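Local coordinates for protein Vlm2 (Streptomyces tsusimaensis, PDB 6ECB) that belongs to valinomycin assembly as a non-ribosomal peptide synthetase, present here as its C-terminal thioesterase domain, which probably releases the finished depsipeptide, at residues F92-A97 against A121-D126; V105-H110 against H115-L120. All coordinates share one frame; numbering follows the deposited sequence.

How the contacts relate
Both contacts lie within the thioesterase domain, an alpha/beta-hydrolase fold, and share helix 112-126; their centres are about 9 Å apart. Along the chain, helix 86-97 leads into strand 105-110, which leads into helix 112-126, so contact 2 (105-110 against 115-120) is nested inside the loop closed by contact 1 (92-97 against 121-126). Contact 2 seats the middle of the shared helix on a central strand of the sheet, and contact 1 sets its last turns against the neighbouring helix. L120 joins the two, since it packs on I107 as well as on C93, S94 and A97; the two helices thus pack against each other and, through L120, on the sheet.

Contact 1: residues F92-A97 against A121-D126; sequences FCSDSA and ATMLLD
S94 meets M123 and L124 where two neighbouring helices of the alpha/beta-hydrolase fold, 86-97 and 112-126, lie side by side over the central sheet. Helix 86-97 also rests on strand 67-71, where C93 and S96 touch V70. S94 is the residue most covered by the contact, and its small side chain lets the backbones come close: its CA is 6.5 Å from the CA of L124. The methionine and leucine take different parts of it. M123 lies alongside the serine side chain, with SD 3.5 Å from S94 CB and CB and CG also close by. CG is anti to the backbone N (chi1 -170°) and the next torsion is extended too, which carries the sulfur across to the other helix; the bend at chi3 (-65°) then turns CE away from S94. M123 also touches V90 and Q91, earlier on helix 86-97. With only a methyl at M123, as in an alanine, a gap is likely to open beside S94 CB, and V90 and Q91 would probably lose the thioether's contact. S94 has two conformers; in the one described OG is hydrogen-bonded to V90 O one turn back in its own helix, and the short approach of OG to M123 SD, 3.1 Å, is best treated as tentative. In this conformer the bond to V90 O gives the buried hydroxyl a partner. L124 adds a methyl over the backbone of S94 and also packs on A101. Its CB points neither at the other helix nor away from it, but the branched end comes nearer, with CD2 3.9 Å from S94 O.

Contact 2: residues V105-H110 against H115-L120; sequences VYIGGH and HIAFYL
The flat group facing the helix is the peptide between G108 and G109: A117 CB lies over one face of it, at its carbonyl end, 3.6 Å from G108 O and 3.7 Å from G108 C. The aromatic rings of the two segments turn elsewhere. H110 stacks on H273 and its NE2 is hydrogen-bonded to H273 O, while Y119 meets F86 edge to face and has H115 O in plane at its own edge. Strand and helix run nearly antiparallel, the axes of the two short segments at 155° and 6.8 Å apart at closest. The close approach goes with the small A117 and with G109, where a beta carbon would stand only 3.4 Å from A117 CB, a tight fit. Next to the glycines, I107 points into the helix and carries the apolar part of the contact. Its CG2, anti to the backbone N, reaches A117 CB at 3.7 Å and L120 CD1 at 4.1 Å, and the side chains of I107 and L120 cross at a slant, with CD1 of the isoleucine against CD2 of the leucine. A117 also touches L134 of the next strand, and I107 is bonded through its backbone to G133 and I135. This is the first half of a beta-alpha-beta crossover, and the sharp strand-to-helix turn, in a pattern of G109, S111 and G113, matches the nucleophile elbow of alpha/beta hydrolases, where S111 probably belongs to a Ser-His-Asp triad with H273 and D138.

Contact 1: residues F92-A97 against A121-D126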
loop_
_atom_site.group_PDB
_atom_site.type_symbol
_atom_site.label_atom_id
_atom_site.label_comp_id
_atom_site.label_asym_id
_atom_site.label_seq_id
_atom_site.Cartn_x
_atom_site.Cartn_y
_atom_site.Cartn_z
ATOM N N PHE A 92 -4.546 -7.048 -12.489
ATOM C CA PHE A 92 -5.103 -5.709 -12.633
ATOM C C PHE A 92 -4.015 -4.663 -12.413
ATOM O O PHE A 92 -3.902 -3.687 -13.170
ATOM C CB PHE A 92 -6.226 -5.454 -11.630
ATOM C CG PHE A 92 -7.550 -6.098 -11.962
ATOM C CD1 PHE A 92 -8.221 -5.805 -13.140
ATOM C CD2 PHE A 92 -8.166 -6.926 -11.036
ATOM C CE1 PHE A 92 -9.466 -6.368 -13.410
ATOM C CE2 PHE A 92 -9.400 -7.496 -11.291
ATOM C CZ PHE A 92 -10.057 -7.220 -12.479
ATOM N N CYS A 93 -3.219 -4.847 -11.360
ATOM C CA CYS A 93 -2.248 -3.836 -10.971
ATOM C C CYS A 93 -1.073 -3.793 -11.940
ATOM O O CYS A 93 -0.546 -2.710 -12.242
ATOM C CB CYS A 93 -1.764 -4.101 -9.552
ATOM S SG CYS A 93 -3.004 -3.782 -8.293
ATOM N N SER A 94 -0.657 -4.956 -12.440
ATOM C CA SER A 94 0.396 -5.008 -13.452
ATOM C C SER A 94 -0.027 -4.270 -14.709
ATOM O O SER A 94 0.714 -3.434 -15.248
ATOM C CB SER A 94 0.734 -6.464 -13.801
ATOM O OG SER A 94 1.162 -7.202 -12.677
ATOM N N ASP A 95 -1.227 -4.571 -15.192
ATOM C CA ASP A 95 -1.728 -3.924 -16.381
ATOM C C ASP A 95 -1.776 -2.420 -16.212
ATOM O O ASP A 95 -1.463 -1.687 -17.144
ATOM C CB ASP A 95 -3.120 -4.442 -16.712
ATOM C CG ASP A 95 -3.103 -5.857 -17.278
ATOM O OD1 ASP A 95 -2.027 -6.400 -17.613
ATOM O OD2 ASP A 95 -4.200 -6.421 -17.397
ATOM N N SER A 96 -2.206 -1.942 -15.044
ATOM C CA SER A 96 -2.267 -0.502 -14.808
ATOM C C SER A 96 -0.862 0.095 -14.662
ATOM O O SER A 96 -0.575 1.173 -15.205
ATOM C CB SER A 96 -3.122 -0.248 -13.554
ATOM O OG SER A 96 -3.205 1.124 -13.217
ATOM N N ALA A 97 0.008 -0.563 -13.915
ATOM C CA ALA A 97 1.346 -0.021 -13.692
ATOM C C ALA A 97 2.155 -0.009 -14.987
ATOM O O ALA A 97 3.024 0.847 -15.172
ATOM C CB ALA A 97 2.081 -0.838 -12.636
ATOM N N ALA A 121 5.832 -6.654 -9.890
ATOM C CA ALA A 121 7.161 -6.523 -10.480
ATOM C C ALA A 121 7.558 -7.778 -11.246
ATOM O O ALA A 121 8.132 -7.681 -12.342
ATOM C CB ALA A 121 8.179 -6.198 -9.394
ATOM N N THR A 122 7.276 -8.971 -10.702
ATOM C CA THR A 122 7.663 -10.171 -11.433
ATOM C C THR A 122 6.895 -10.264 -12.739
ATOM O O THR A 122 7.460 -10.653 -13.772
ATOM C CB THR A 122 7.475 -11.470 -10.624
ATOM O OG1 THR A 122 6.097 -11.818 -10.550
ATOM C CG2 THR A 122 8.031 -11.360 -9.248
ATOM N N MET A 123 5.619 -9.865 -12.728
ATOM C CA MET A 123 4.827 -9.898 -13.951
ATOM C C MET A 123 5.344 -8.898 -14.988
ATOM O O MET A 123 5.384 -9.211 -16.181
ATOM C CB MET A 123 3.356 -9.616 -13.635
ATOM C CG MET A 123 2.391 -9.858 -14.765
ATOM S SD MET A 123 0.678 -9.933 -14.141
ATOM C CE MET A 123 0.716 -11.381 -13.113
ATOM N N LEU A 124 5.729 -7.694 -14.560
ATOM C CA LEU A 124 6.302 -6.739 -15.503
ATOM C C LEU A 124 7.578 -7.298 -16.124
ATOM O O LEU A 124 7.779 -7.194 -17.330
ATOM C CB LEU A 124 6.571 -5.409 -14.801
ATOM C CG LEU A 124 5.308 -4.651 -14.384
ATOM C CD1 LEU A 124 5.700 -3.448 -13.545
ATOM C CD2 LEU A 124 4.474 -4.210 -15.578
ATOM N N LEU A 125 8.454 -7.892 -15.308
ATOM C CA LEU A 125 9.686 -8.438 -15.871
ATOM C C LEU A 125 9.387 -9.505 -16.917
ATOM O O LEU A 125 10.031 -9.564 -17.969
ATOM C CB LEU A 125 10.544 -9.027 -14.760
ATOM C CG LEU A 125 11.104 -8.036 -13.752
ATOM C CD1 LEU A 125 11.739 -8.811 -12.606
ATOM C CD2 LEU A 125 12.115 -7.149 -14.371
ATOM N N ASP A 126 8.389 -10.344 -16.649
ATOM C CA ASP A 126 8.020 -11.389 -17.595
ATOM C C ASP A 126 7.536 -10.817 -18.914
ATOM O O ASP A 126 7.622 -11.488 -19.947
ATOM C CB ASP A 126 6.930 -12.274 -17.004
ATOM C CG ASP A 126 7.428 -13.176 -15.910
ATOM O OD1 ASP A 126 8.645 -13.310 -15.708
ATOM O OD2 ASP A 126 6.570 -13.748 -15.231
#

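Contact 2: residues V105-H110 against H115-L120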
loop_
_atom_site.group_PDB
_atom_site.type_symbol
_atom_site.label_atom_id
_atom_site.label_comp_id
_atom_site.label_asym_id
_atom_site.label_seq_id
_atom_site.Cartn_x
_atom_site.Cartn_y
_atom_site.Cartn_z
ATOM N N VAL A 105 11.567 3.811 -12.624
ATOM C CA VAL A 105 10.310 3.755 -11.874
ATOM C C VAL A 105 10.343 2.551 -10.947
ATOM O O VAL A 105 10.474 1.411 -11.407
ATOM C CB VAL A 105 9.086 3.657 -12.803
ATOM C CG1 VAL A 105 7.798 3.653 -11.972
ATOM C CG2 VAL A 105 9.095 4.801 -13.783
ATOM N N TYR A 106 10.203 2.801 -9.651
ATOM C CA TYR A 106 10.065 1.750 -8.663
ATOM C C TYR A 106 8.629 1.263 -8.582
ATOM O O TYR A 106 7.678 2.008 -8.847
ATOM C CB TYR A 106 10.427 2.255 -7.279
ATOM C CG TYR A 106 11.852 2.649 -7.064
ATOM C CD1 TYR A 106 12.783 1.712 -6.654
ATOM C CD2 TYR A 106 12.262 3.966 -7.241
ATOM C CE1 TYR A 106 14.116 2.074 -6.412
ATOM C CE2 TYR A 106 13.594 4.355 -6.999
ATOM C CZ TYR A 106 14.509 3.382 -6.587
ATOM O OH TYR A 106 15.812 3.717 -6.338
ATOM N N ILE A 107 8.479 0.025 -8.121
ATOM C CA ILE A 107 7.212 -0.475 -7.618
ATOM C C ILE A 107 7.326 -0.533 -6.105
ATOM O O ILE A 107 8.351 -0.975 -5.582
ATOM C CB ILE A 107 6.861 -1.869 -8.178
ATOM C CG1 ILE A 107 7.061 -1.973 -9.699
ATOM C CG2 ILE A 107 5.438 -2.213 -7.807
ATOM C CD1 ILE A 107 6.337 -0.964 -10.558
ATOM N N GLY A 108 6.277 -0.102 -5.390
ATOM C CA GLY A 108 6.320 -0.125 -3.942
ATOM C C GLY A 108 5.006 -0.573 -3.335
ATOM O O GLY A 108 3.962 -0.582 -3.990
ATOM N N GLY A 109 5.077 -0.934 -2.058
ATOM C CA GLY A 109 3.850 -1.258 -1.341
ATOM C C GLY A 109 4.018 -1.475 0.141
ATOM O O GLY A 109 5.076 -1.914 0.603
ATOM N N HIS A 110 2.954 -1.181 0.886
ATOM C CA HIS A 110 2.869 -1.389 2.320
ATOM C C HIS A 110 1.874 -2.508 2.597
ATOM O O HIS A 110 0.848 -2.606 1.928
ATOM C CB HIS A 110 2.398 -0.092 2.990
ATOM C CG HIS A 110 2.264 -0.152 4.480
ATOM N ND1 HIS A 110 1.038 -0.286 5.101
ATOM C CD2 HIS A 110 3.177 -0.031 5.474
ATOM C CE1 HIS A 110 1.201 -0.263 6.413
ATOM N NE2 HIS A 110 2.486 -0.094 6.669
ATOM N N HIS A 115 3.194 -7.370 -0.938
ATOM C CA HIS A 115 3.140 -8.633 -1.658
ATOM C C HIS A 115 2.638 -8.440 -3.069
ATOM O O HIS A 115 3.140 -9.069 -4.000
ATOM C CB HIS A 115 2.250 -9.621 -0.928
ATOM C CG HIS A 115 2.705 -9.861 0.452
ATOM N ND1 HIS A 115 2.347 -9.039 1.488
ATOM C CD2 HIS A 115 3.566 -10.771 0.962
ATOM C CE1 HIS A 115 2.938 -9.456 2.593
ATOM N NE2 HIS A 115 3.689 -10.499 2.296
ATOM N N ILE A 116 1.606 -7.603 -3.238
ATOM C CA ILE A 116 1.126 -7.324 -4.576
ATOM C C ILE A 116 2.241 -6.712 -5.414
ATOM O O ILE A 116 2.445 -7.082 -6.574
ATOM C CB ILE A 116 -0.109 -6.403 -4.530
ATOM C CG1 ILE A 116 -1.275 -7.147 -3.883
ATOM C CG2 ILE A 116 -0.487 -5.992 -5.955
ATOM C CD1 ILE A 116 -2.479 -6.252 -3.606
ATOM N N ALA A 117 2.979 -5.768 -4.832
ATOM C CA ALA A 117 4.069 -5.105 -5.545
ATOM C C ALA A 117 5.146 -6.093 -5.974
ATOM O O ALA A 117 5.676 -6.001 -7.089
ATOM C CB ALA A 117 4.662 -4.020 -4.654
ATOM N N PHE A 118 5.493 -7.042 -5.100
ATOM C CA PHE A 118 6.480 -8.056 -5.488
ATOM C C PHE A 118 6.008 -8.827 -6.713
ATOM O O PHE A 118 6.733 -8.970 -7.713
ATOM C CB PHE A 118 6.742 -9.021 -4.316
ATOM C CG PHE A 118 7.730 -10.116 -4.668
ATOM C CD1 PHE A 118 7.317 -11.277 -5.304
ATOM C CD2 PHE A 118 9.089 -9.943 -4.416
ATOM C CE1 PHE A 118 8.249 -12.257 -5.663
ATOM C CE2 PHE A 118 10.011 -10.912 -4.779
ATOM C CZ PHE A 118 9.602 -12.053 -5.403
ATOM N N TYR A 119 4.766 -9.312 -6.672
ATOM C CA TYR A 119 4.263 -10.118 -7.771
ATOM C C TYR A 119 4.019 -9.273 -9.025
ATOM O O TYR A 119 4.244 -9.753 -10.145
ATOM C CB TYR A 119 2.988 -10.824 -7.343
ATOM C CG TYR A 119 3.215 -12.170 -6.692
ATOM C CD1 TYR A 119 3.437 -12.281 -5.334
ATOM C CD2 TYR A 119 3.130 -13.330 -7.436
ATOM C CE1 TYR A 119 3.628 -13.501 -4.740
ATOM C CE2 TYR A 119 3.304 -14.565 -6.841
ATOM C CZ TYR A 119 3.569 -14.635 -5.493
ATOM O OH TYR A 119 3.736 -15.880 -4.896
ATOM N N LEU A 120 3.587 -8.022 -8.838
ATOM C CA LEU A 120 3.448 -7.061 -9.936
ATOM C C LEU A 120 4.778 -6.884 -10.659
ATOM O O LEU A 120 4.867 -6.971 -11.900
ATOM C CB LEU A 120 2.975 -5.716 -9.338
ATOM C CG LEU A 120 2.437 -4.595 -10.160
ATOM C CD1 LEU A 120 1.857 -3.591 -9.164
ATOM C CD2 LEU A 120 3.544 -4.049 -10.993
#